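Local atomic coordinates of penicillin binding protein 2X (Streptococcus thermophilus, PDB entry 5U47), a protein that probably acts as a transpeptidase that cross-links peptides of adjacent glycan strands during septal cell-wall synthesis and is inactivated by beta-lactams. Residues 24-35 with 184-195; 147-156 with 261-272. The protein carries 1 engineered substitution. One frame throughout, in Å; residues are numbered along the deposited sequence.

In the fold
Contact 1 (24-35 with 184-195) lies about 29 Å from the centre of the chain, within the N-terminal dimerisation domain, and several of its residues are exposed. Contact 2 (147-156 with 261-272), about 13 Å from that centre, joins this domain to the transpeptidase domain, and none of its touching residues is exposed. Their centres are about 28 Å apart, yet they meet at a packing point, I35 CG2 to L154 CD2 at 4.1 Å, and both border helix 175-179 and strand 42-55. Contact 1 rests on backbone pairing of two short strands, with waters bridging the two segments; contact 2 has no strand pairing and relies mostly on side-chain hydrogen bonds, two of them to backbone carbonyls.

Contact 1 of 2, residues 24-35 with 184-195; sequences TKTIVAAKRGTI and LTGTDGEAIYEK
L184, the last residue of helix 181-184, packs against R32, G33 and I35. Its CB lies 3.9 Å above the centre of the R32 guanidinium plane, its CD1 approaches the CD1 of I35, and its CD2 is 3.7 Å from G33 O. R32 reaches this place with an extended chain, CG anti to the backbone N (chi1 -175°). The backbone secures the same corner, G33 N donating to a lone pair of L184 O at 2.8 Å.

At the far end T26 N donates to A191 O at 2.9 Å, and A191 N returns a bond to T26 O; V28 and G189 likewise pair in both directions. The T26 side chain crosses that of Y193 at about a right angle, CG2 lying 3.5 Å from ring atom CE1. On the same face of the sheet V28 CG2 meets the A191 methyl. A water links T26 OG1, T24 O and Y193 N, while Y193 OH bonds to E137.

K25 bends at chi2 (-73°), laying its CD 3.8 Å from I192 CG1. Its CB is 3.2 Å from E190 OE1, but K25 NZ stays 5.8 Å from E190 OE1, so any charge attraction is probably modest.

Backbone bonds thus hold a long-range antiparallel pairing of strands 26-28 and 189-192, with 207-210 as third strand beyond 189-192, while at R32 an apolar CB faces a guanidinium whose N-H groups are taken by E177 (salt bridge) and N181.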
loop_
_atom_site.group_PDB
_atom_site.type_symbol
_atom_site.label_atom_id
_atom_site.label_comp_id
_atom_site.label_asym_id
_atom_site.label_seq_id
_atom_site.Cartn_x
_atom_site.Cartn_y
_atom_site.Cartn_z
ATOM N N THR A 24 6.922 42.188 1.217
ATOM C CA THR A 24 7.208 40.824 0.656
ATOM C C THR A 24 6.961 39.723 1.716
ATOM O O THR A 24 7.494 39.769 2.829
ATOM C CB THR A 24 8.633 40.742 0.059
ATOM O OG1 THR A 24 8.916 39.395 -0.356
ATOM C CG2 THR A 24 9.698 41.210 1.073
ATOM N N LYS A 25 6.145 38.741 1.348
ATOM C CA LYS A 25 5.753 37.660 2.249
ATOM C C LYS A 25 6.658 36.426 2.154
ATOM O O LYS A 25 7.370 36.230 1.168
ATOM C CB LYS A 25 4.325 37.221 1.916
ATOM C CG LYS A 25 3.260 38.312 2.015
ATOM C CD LYS A 25 2.951 38.671 3.455
ATOM C CE LYS A 25 1.857 39.720 3.542
ATOM N NZ LYS A 25 0.576 39.297 2.896
ATOM N N THR A 26 6.590 35.597 3.195
ATOM C CA THR A 26 7.316 34.337 3.280
ATOM C C THR A 26 6.308 33.273 3.687
ATOM O O THR A 26 5.523 33.484 4.604
ATOM C CB THR A 26 8.421 34.382 4.352
ATOM O OG1 THR A 26 9.308 35.465 4.076
ATOM C CG2 THR A 26 9.211 33.068 4.402
ATOM N N ILE A 27 6.335 32.142 2.995
ATOM C CA ILE A 27 5.445 31.038 3.290
ATOM C C ILE A 27 5.746 30.458 4.677
ATOM O O ILE A 27 6.908 30.381 5.095
ATOM C CB ILE A 27 5.587 29.924 2.220
ATOM C CG1 ILE A 27 5.132 30.442 0.847
ATOM C CG2 ILE A 27 4.785 28.674 2.605
ATOM C CD1 ILE A 27 5.471 29.514 -0.304
ATOM N N VAL A 28 4.678 30.105 5.390
ATOM C CA VAL A 28 4.763 29.437 6.687
ATOM C C VAL A 28 4.118 28.069 6.442
ATOM O O VAL A 28 2.919 27.968 6.166
ATOM C CB VAL A 28 4.041 30.223 7.806
ATOM C CG1 VAL A 28 4.084 29.471 9.127
ATOM C CG2 VAL A 28 4.684 31.582 7.990
ATOM N N ALA A 29 4.930 27.023 6.467
ATOM C CA ALA A 29 4.441 25.687 6.212
ATOM C C ALA A 29 3.447 25.269 7.274
ATOM O O ALA A 29 3.644 25.517 8.454
ATOM C CB ALA A 29 5.598 24.696 6.171
ATOM N N ALA A 30 2.363 24.663 6.840
ATOM C CA ALA A 30 1.366 24.136 7.752
ATOM C C ALA A 30 1.899 22.855 8.405
ATOM O O ALA A 30 2.809 22.197 7.878
ATOM C CB ALA A 30 0.088 23.822 6.987
ATOM N N LYS A 31 1.339 22.517 9.559
ATOM C CA LYS A 31 1.659 21.274 10.196
ATOM C C LYS A 31 1.165 20.132 9.277
ATOM O O LYS A 31 0.013 20.122 8.831
ATOM C CB LYS A 31 0.955 21.168 11.538
ATOM C CG LYS A 31 1.125 19.811 12.194
ATOM C CD LYS A 31 0.309 19.663 13.444
ATOM C CE LYS A 31 0.534 18.283 14.033
ATOM N NZ LYS A 31 -0.362 18.039 15.195
ATOM N N ARG A 32 2.045 19.185 9.002
ATOM C CA ARG A 32 1.709 18.039 8.191
ATOM C C ARG A 32 0.900 17.061 9.034
ATOM O O ARG A 32 1.191 16.851 10.218
ATOM C CB ARG A 32 2.991 17.376 7.691
ATOM C CG ARG A 32 2.793 16.229 6.715
ATOM C CD ARG A 32 4.148 15.759 6.195
ATOM N NE ARG A 32 4.040 14.685 5.213
ATOM C CZ ARG A 32 3.734 14.862 3.931
ATOM N NH1 ARG A 32 3.463 16.083 3.451
ATOM N NH2 ARG A 32 3.668 13.824 3.124
ATOM N N GLY A 33 -0.092 16.442 8.406
ATOM C CA GLY A 33 -0.936 15.481 9.059
ATOM C C GLY A 33 -0.145 14.315 9.609
ATOM O O GLY A 33 0.947 14.009 9.135
ATOM N N THR A 34 -0.704 13.696 10.639
ATOM C CA THR A 34 -0.101 12.549 11.276
ATOM C C THR A 34 -0.628 11.304 10.591
ATOM O O THR A 34 -1.791 11.266 10.195
ATOM C CB THR A 34 -0.476 12.525 12.768
ATOM O OG1 THR A 34 0.146 13.623 13.404
ATOM C CG2 THR A 34 -0.027 11.251 13.463
ATOM N N ILE A 35 0.231 10.295 10.475
ATOM C CA ILE A 35 -0.137 8.993 9.935
ATOM C C ILE A 35 -0.204 8.062 11.125
ATOM O O ILE A 35 0.788 7.938 11.892
ATOM C CB ILE A 35 0.889 8.467 8.910
ATOM C CG1 ILE A 35 0.964 9.428 7.722
ATOM C CG2 ILE A 35 0.483 7.073 8.423
ATOM C CD1 ILE A 35 2.140 9.187 6.796
ATOM N N LEU A 184 -2.171 15.113 3.342
ATOM C CA LEU A 184 -1.297 15.315 4.492
ATOM C C LEU A 184 -0.810 16.750 4.652
ATOM O O LEU A 184 -0.558 17.180 5.764
ATOM C CB LEU A 184 -0.094 14.384 4.410
ATOM C CG LEU A 184 -0.411 12.915 4.670
ATOM C CD1 LEU A 184 0.757 12.036 4.245
ATOM C CD2 LEU A 184 -0.746 12.687 6.133
ATOM N N THR A 185 -0.683 17.454 3.529
ATOM C CA THR A 185 -0.162 18.796 3.494
ATOM C C THR A 185 -1.273 19.776 3.759
ATOM O O THR A 185 -2.317 19.752 3.103
ATOM C CB THR A 185 0.460 19.110 2.118
ATOM O OG1 THR A 185 1.482 18.151 1.842
ATOM C CG2 THR A 185 1.068 20.518 2.086
ATOM N N GLY A 186 -1.058 20.643 4.725
ATOM C CA GLY A 186 -2.080 21.619 5.042
ATOM C C GLY A 186 -2.039 22.775 4.053
ATOM O O GLY A 186 -1.359 22.715 3.031
ATOM N N THR A 187 -2.780 23.822 4.360
ATOM C CA THR A 187 -2.769 25.016 3.546
ATOM C C THR A 187 -1.755 25.915 4.205
ATOM O O THR A 187 -1.856 26.238 5.395
ATOM C CB THR A 187 -4.161 25.666 3.489
ATOM O OG1 THR A 187 -5.085 24.702 2.963
ATOM C CG2 THR A 187 -4.161 26.934 2.605
ATOM N N ASP A 188 -0.762 26.312 3.434
ATOM C CA ASP A 188 0.284 27.159 3.961
ATOM C C ASP A 188 -0.198 28.510 4.492
ATOM O O ASP A 188 -1.218 29.047 4.063
ATOM C CB ASP A 188 1.350 27.390 2.903
ATOM C CG ASP A 188 2.166 26.148 2.614
ATOM O OD1 ASP A 188 2.227 25.219 3.475
ATOM O OD2 ASP A 188 2.767 26.104 1.521
ATOM N N GLY A 189 0.546 29.003 5.479
ATOM C CA GLY A 189 0.315 30.292 6.093
ATOM C C GLY A 189 1.221 31.307 5.429
ATOM O O GLY A 189 1.882 31.003 4.442
ATOM N N GLU A 190 1.284 32.500 5.997
ATOM C CA GLU A 190 2.061 33.565 5.415
ATOM C C GLU A 190 2.559 34.445 6.548
ATOM O O GLU A 190 1.865 34.613 7.553
ATOM C CB GLU A 190 1.144 34.374 4.490
ATOM C CG GLU A 190 1.824 35.030 3.306
ATOM C CD GLU A 190 2.131 34.058 2.173
ATOM O OE1 GLU A 190 3.071 34.326 1.393
ATOM O OE2 GLU A 190 1.437 33.033 2.042
ATOM N N ALA A 191 3.762 34.984 6.406
ATOM C CA ALA A 191 4.299 35.887 7.409
ATOM C C ALA A 191 5.216 36.924 6.790
ATOM O O ALA A 191 5.733 36.751 5.680
ATOM C CB ALA A 191 5.048 35.112 8.476
ATOM N N ILE A 192 5.393 38.014 7.519
ATOM C CA ILE A 192 6.295 39.071 7.129
ATOM C C ILE A 192 7.492 38.949 8.059
ATOM O O ILE A 192 7.368 39.116 9.269
ATOM C CB ILE A 192 5.664 40.475 7.282
ATOM C CG1 ILE A 192 4.407 40.578 6.420
ATOM C CG2 ILE A 192 6.668 41.551 6.902
ATOM C CD1 ILE A 192 3.636 41.869 6.605
ATOM N N TYR A 193 8.635 38.613 7.494
ATOM C CA TYR A 193 9.868 38.564 8.269
ATOM C C TYR A 193 10.506 39.903 8.125
ATOM O O TYR A 193 10.318 40.556 7.119
ATOM C CB TYR A 193 10.843 37.543 7.693
ATOM C CG TYR A 193 10.552 36.114 8.010
ATOM C CD1 TYR A 193 9.434 35.470 7.491
ATOM C CD2 TYR A 193 11.430 35.372 8.800
ATOM C CE1 TYR A 193 9.181 34.133 7.778
ATOM C CE2 TYR A 193 11.197 34.036 9.068
ATOM C CZ TYR A 193 10.066 33.426 8.566
ATOM O OH TYR A 193 9.832 32.107 8.858
ATOM N N GLU A 194 11.258 40.315 9.134
ATOM C CA GLU A 194 12.038 41.535 9.037
ATOM C C GLU A 194 13.261 41.190 8.181
ATOM O O GLU A 194 13.692 40.030 8.145
ATOM C CB GLU A 194 12.446 42.024 10.424
ATOM C CG GLU A 194 11.264 42.424 11.297
ATOM C CD GLU A 194 11.657 42.789 12.717
ATOM O OE1 GLU A 194 11.116 43.782 13.248
ATOM O OE2 GLU A 194 12.515 42.107 13.302
ATOM N N LYS A 195 13.780 42.187 7.460
ATOM C CA LYS A 195 14.946 42.021 6.594
ATOM C C LYS A 195 16.009 43.056 6.936
ATOM O O LYS A 195 15.693 44.132 7.444
ATOM C CB LYS A 195 14.583 42.174 5.097
ATOM C CG LYS A 195 13.707 41.072 4.494
ATOM C CD LYS A 195 12.211 41.332 4.632
ATOM C CE LYS A 195 11.384 40.058 4.408
ATOM N NZ LYS A 195 11.624 39.368 3.110
HETATM O O HOH W 1 8.836 38.102 4.816
HETATM O O HOH W 2 5.040 34.227 -0.329
HETATM O O HOH W 3 8.916 30.019 6.863
HETATM O O HOH W 4 1.963 20.688 5.645
#

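Contact 2 of 2, residues 147-156 with 261-272; sequences GTFASEFLGR and TTQRPTYNSDTL
S151 OG donates to Y267 O at 2.6 Å, tilted 21° from the carbonyl plane, and R156 NH1 donates to S269 O at 2.7 Å. T266 OG1 gives its proton to the syn lone pair of E152 OE1 (2.8 Å), while E152 OE2 bonds to Y280, so both carboxylate oxygens are engaged. S269 N reaches G147 O from above the carbonyl plane. One water gathers Y267 OH, S269 OG and G155 O.

Around these bonds the side chains pack closely. The bend of E152 at chi2 (75°) carries its carboxylate over the Q263 amide, and the two planes stack 1° apart; Q263 OE1 accepts from R285 N. S151 CB sits over the face of the Y267 ring, a CH-pi contact of 3.9 Å to the centroid, and E152 OE2 meets the ring's edge at CD1. L272 CD2 rests over one face of the R156 guanidinium, whose NE is salt-bridged to E158.

Helix 151-154 of the dimerisation domain thus docks beside strand 258-264, an edge strand of the five-stranded antiparallel sheet of the beta-lactamase-related transpeptidase domain, and the loop following it; helix 224-241 contacts A150 and R264, and strand 42-55 meets F149 and L154.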
loop_
_atom_site.group_PDB
_atom_site.type_symbol
_atom_site.label_atom_id
_atom_site.label_comp_id
_atom_site.label_asym_id
_atom_site.label_seq_id
_atom_site.Cartn_x
_atom_site.Cartn_y
_atom_site.Cartn_z
ATOM N N GLY A 147 10.609 3.147 14.190
ATOM C CA GLY A 147 11.883 2.736 13.566
ATOM C C GLY A 147 11.688 1.863 12.311
ATOM O O GLY A 147 11.110 2.324 11.309
ATOM N N THR A 148 12.199 0.626 12.364
ATOM C CA THR A 148 12.047 -0.344 11.260
ATOM C C THR A 148 10.655 -0.964 11.372
ATOM O O THR A 148 10.432 -1.930 12.125
ATOM C CB THR A 148 13.164 -1.390 11.312
ATOM O OG1 THR A 148 14.433 -0.704 11.241
ATOM C CG2 THR A 148 13.041 -2.355 10.172
ATOM N N PHE A 149 9.722 -0.388 10.626
ATOM C CA PHE A 149 8.307 -0.715 10.734
ATOM C C PHE A 149 7.623 -0.241 9.466
ATOM O O PHE A 149 7.499 0.965 9.247
ATOM C CB PHE A 149 7.759 0.038 11.973
ATOM C CG PHE A 149 6.273 -0.105 12.220
ATOM C CD1 PHE A 149 5.352 0.613 11.477
ATOM C CD2 PHE A 149 5.809 -0.896 13.263
ATOM C CE1 PHE A 149 3.987 0.491 11.720
ATOM C CE2 PHE A 149 4.456 -1.011 13.530
ATOM C CZ PHE A 149 3.545 -0.304 12.763
ATOM N N ALA A 150 7.194 -1.187 8.627
ATOM C CA ALA A 150 6.521 -0.883 7.334
ATOM C C ALA A 150 7.173 0.295 6.646
ATOM O O ALA A 150 6.495 1.172 6.104
ATOM C CB ALA A 150 5.071 -0.579 7.586
ATOM N N SER A 151 8.491 0.296 6.629
ATOM C CA SER A 151 9.221 1.468 6.155
ATOM C C SER A 151 8.965 1.830 4.708
ATOM O O SER A 151 8.641 2.993 4.397
ATOM C CB SER A 151 10.715 1.314 6.446
ATOM O OG SER A 151 10.927 1.318 7.846
ATOM N N GLU A 152 9.097 0.853 3.820
ATOM C CA GLU A 152 8.817 1.108 2.411
ATOM C C GLU A 152 7.351 1.527 2.178
ATOM O O GLU A 152 7.074 2.383 1.348
ATOM C CB GLU A 152 9.227 -0.085 1.531
ATOM C CG GLU A 152 10.742 -0.233 1.399
ATOM C CD GLU A 152 11.464 -0.794 2.619
ATOM O OE1 GLU A 152 10.831 -1.277 3.626
ATOM O OE2 GLU A 152 12.712 -0.761 2.557
ATOM N N PHE A 153 6.430 0.941 2.930
ATOM C CA PHE A 153 5.020 1.332 2.806
ATOM C C PHE A 153 4.791 2.816 3.192
ATOM O O PHE A 153 4.152 3.579 2.438
ATOM C CB PHE A 153 4.174 0.410 3.652
ATOM C CG PHE A 153 2.760 0.872 3.836
ATOM C CD1 PHE A 153 1.816 0.684 2.835
ATOM C CD2 PHE A 153 2.373 1.483 5.021
ATOM C CE1 PHE A 153 0.505 1.103 3.020
ATOM C CE2 PHE A 153 1.054 1.894 5.220
ATOM C CZ PHE A 153 0.126 1.702 4.214
ATOM N N LEU A 154 5.320 3.209 4.348
ATOM C CA LEU A 154 5.155 4.582 4.839
ATOM C C LEU A 154 5.848 5.607 3.972
ATOM O O LEU A 154 5.301 6.663 3.703
ATOM C CB LEU A 154 5.681 4.717 6.271
ATOM C CG LEU A 154 4.931 3.956 7.352
ATOM C CD1 LEU A 154 5.680 4.048 8.671
ATOM C CD2 LEU A 154 3.515 4.482 7.491
ATOM N N GLY A 155 7.054 5.293 3.526
ATOM C CA GLY A 155 7.824 6.249 2.777
ATOM C C GLY A 155 8.359 7.342 3.689
ATOM O O GLY A 155 8.311 7.234 4.923
ATOM N N ARG A 156 8.871 8.401 3.063
ATOM C CA ARG A 156 9.492 9.531 3.766
ATOM C C ARG A 156 8.986 10.881 3.265
ATOM O O ARG A 156 8.722 11.042 2.071
ATOM C CB ARG A 156 11.012 9.512 3.529
ATOM C CG ARG A 156 11.789 8.453 4.311
ATOM C CD ARG A 156 11.997 8.827 5.773
ATOM N NE ARG A 156 12.836 10.030 5.875
ATOM C CZ ARG A 156 13.369 10.519 7.002
ATOM N NH1 ARG A 156 13.189 9.923 8.175
ATOM N NH2 ARG A 156 14.107 11.623 6.945
ATOM N N THR A 261 2.206 -5.174 6.415
ATOM C CA THR A 261 2.922 -5.363 5.159
ATOM C C THR A 261 4.374 -4.983 5.328
ATOM O O THR A 261 4.682 -3.970 5.936
ATOM C CB THR A 261 2.256 -4.587 3.997
ATOM O OG1 THR A 261 2.871 -4.947 2.757
ATOM C CG2 THR A 261 2.306 -3.086 4.194
ATOM N N THR A 262 5.265 -5.804 4.803
ATOM C CA THR A 262 6.670 -5.505 4.905
ATOM C C THR A 262 7.464 -6.118 3.762
ATOM O O THR A 262 6.984 -7.015 3.042
ATOM C CB THR A 262 7.244 -5.960 6.278
ATOM O OG1 THR A 262 8.440 -5.215 6.579
ATOM C CG2 THR A 262 7.516 -7.460 6.293
ATOM N N GLN A 263 8.676 -5.611 3.589
ATOM C CA GLN A 263 9.577 -6.153 2.598
ATOM C C GLN A 263 10.980 -6.101 3.122
ATOM O O GLN A 263 11.256 -5.370 4.058
ATOM C CB GLN A 263 9.490 -5.395 1.281
ATOM C CG GLN A 263 10.151 -4.030 1.244
ATOM C CD GLN A 263 9.932 -3.361 -0.105
ATOM O OE1 GLN A 263 8.792 -3.165 -0.534
ATOM N NE2 GLN A 263 11.013 -3.027 -0.779
ATOM N N ARG A 264 11.847 -6.914 2.512
ATOM C CA ARG A 264 13.225 -7.002 2.862
ATOM C C ARG A 264 14.016 -6.957 1.553
ATOM O O ARG A 264 13.551 -7.476 0.552
ATOM C CB ARG A 264 13.513 -8.297 3.633
ATOM C CG ARG A 264 12.886 -8.351 5.035
ATOM C CD ARG A 264 13.576 -7.359 5.958
ATOM N NE ARG A 264 13.065 -7.370 7.329
ATOM C CZ ARG A 264 11.946 -6.760 7.744
ATOM N NH1 ARG A 264 11.155 -6.122 6.895
ATOM N NH2 ARG A 264 11.589 -6.821 9.029
ATOM N N PRO A 265 15.186 -6.315 1.541
ATOM C CA PRO A 265 15.761 -5.611 2.695
ATOM C C PRO A 265 14.989 -4.342 3.003
ATOM O O PRO A 265 14.267 -3.840 2.145
ATOM C CB PRO A 265 17.191 -5.258 2.217
ATOM C CG PRO A 265 17.065 -5.214 0.735
ATOM C CD PRO A 265 16.119 -6.331 0.403
ATOM N N THR A 266 15.155 -3.825 4.215
ATOM C CA THR A 266 14.414 -2.647 4.642
ATOM C C THR A 266 15.346 -1.649 5.281
ATOM O O THR A 266 16.569 -1.801 5.199
ATOM C CB THR A 266 13.259 -3.052 5.592
ATOM O OG1 THR A 266 12.362 -1.941 5.818
ATOM C CG2 THR A 266 13.814 -3.581 6.919
ATOM N N TYR A 267 14.764 -0.608 5.877
ATOM C CA TYR A 267 15.525 0.413 6.589
ATOM C C TYR A 267 14.745 0.947 7.793
ATOM O O TYR A 267 13.517 0.767 7.901
ATOM C CB TYR A 267 15.878 1.587 5.647
ATOM C CG TYR A 267 14.692 2.385 5.123
ATOM C CD1 TYR A 267 13.993 1.977 3.993
ATOM C CD2 TYR A 267 14.288 3.574 5.741
ATOM C CE1 TYR A 267 12.905 2.709 3.507
ATOM C CE2 TYR A 267 13.222 4.315 5.262
ATOM C CZ TYR A 267 12.533 3.877 4.131
ATOM O OH TYR A 267 11.466 4.605 3.644
ATOM N N ASN A 268 15.464 1.604 8.691
ATOM C CA ASN A 268 14.838 2.282 9.838
ATOM C C ASN A 268 14.276 3.602 9.323
ATOM O O ASN A 268 15.036 4.460 8.846
ATOM C CB ASN A 268 15.857 2.514 10.940
ATOM C CG ASN A 268 15.245 3.140 12.181
ATOM O OD1 ASN A 268 14.517 4.141 12.103
ATOM N ND2 ASN A 268 15.538 2.551 13.337
ATOM N N SER A 269 12.955 3.777 9.408
ATOM C CA SER A 269 12.306 5.002 8.893
ATOM C C SER A 269 12.705 6.310 9.572
ATOM O O SER A 269 12.656 7.386 8.933
ATOM C CB SER A 269 10.774 4.869 8.938
ATOM O OG SER A 269 10.321 3.906 8.006
ATOM N N ASP A 270 13.085 6.240 10.843
ATOM C CA ASP A 270 13.436 7.437 11.596
ATOM C C ASP A 270 14.880 7.872 11.319
ATOM O O ASP A 270 15.143 9.045 11.247
ATOM C CB ASP A 270 13.250 7.198 13.095
ATOM C CG ASP A 270 13.062 8.507 13.899
ATOM O OD1 ASP A 270 12.262 9.393 13.494
ATOM O OD2 ASP A 270 13.684 8.634 14.968
ATOM N N THR A 271 15.788 6.918 11.146
ATOM C CA THR A 271 17.220 7.210 10.945
ATOM C C THR A 271 17.787 6.946 9.539
ATOM O O THR A 271 18.911 7.344 9.248
ATOM C CB THR A 271 18.058 6.364 11.915
ATOM O OG1 THR A 271 18.028 4.994 11.513
ATOM C CG2 THR A 271 17.524 6.488 13.332
ATOM N N LEU A 272 17.009 6.272 8.698
ATOM C CA LEU A 272 17.404 5.880 7.330
ATOM C C LEU A 272 18.478 4.795 7.283
ATOM O O LEU A 272 18.922 4.413 6.203
ATOM C CB LEU A 272 17.811 7.081 6.471
ATOM C CG LEU A 272 16.749 8.175 6.330
ATOM C CD1 LEU A 272 17.264 9.295 5.439
ATOM C CD2 LEU A 272 15.458 7.609 5.766
HETATM O O HOH W 5 10.217 -2.344 7.362
HETATM O O HOH W 6 10.175 5.526 5.810
HETATM O O HOH W 7 9.070 -2.834 4.810
HETATM O O HOH W 8 6.650 -1.846 4.050
#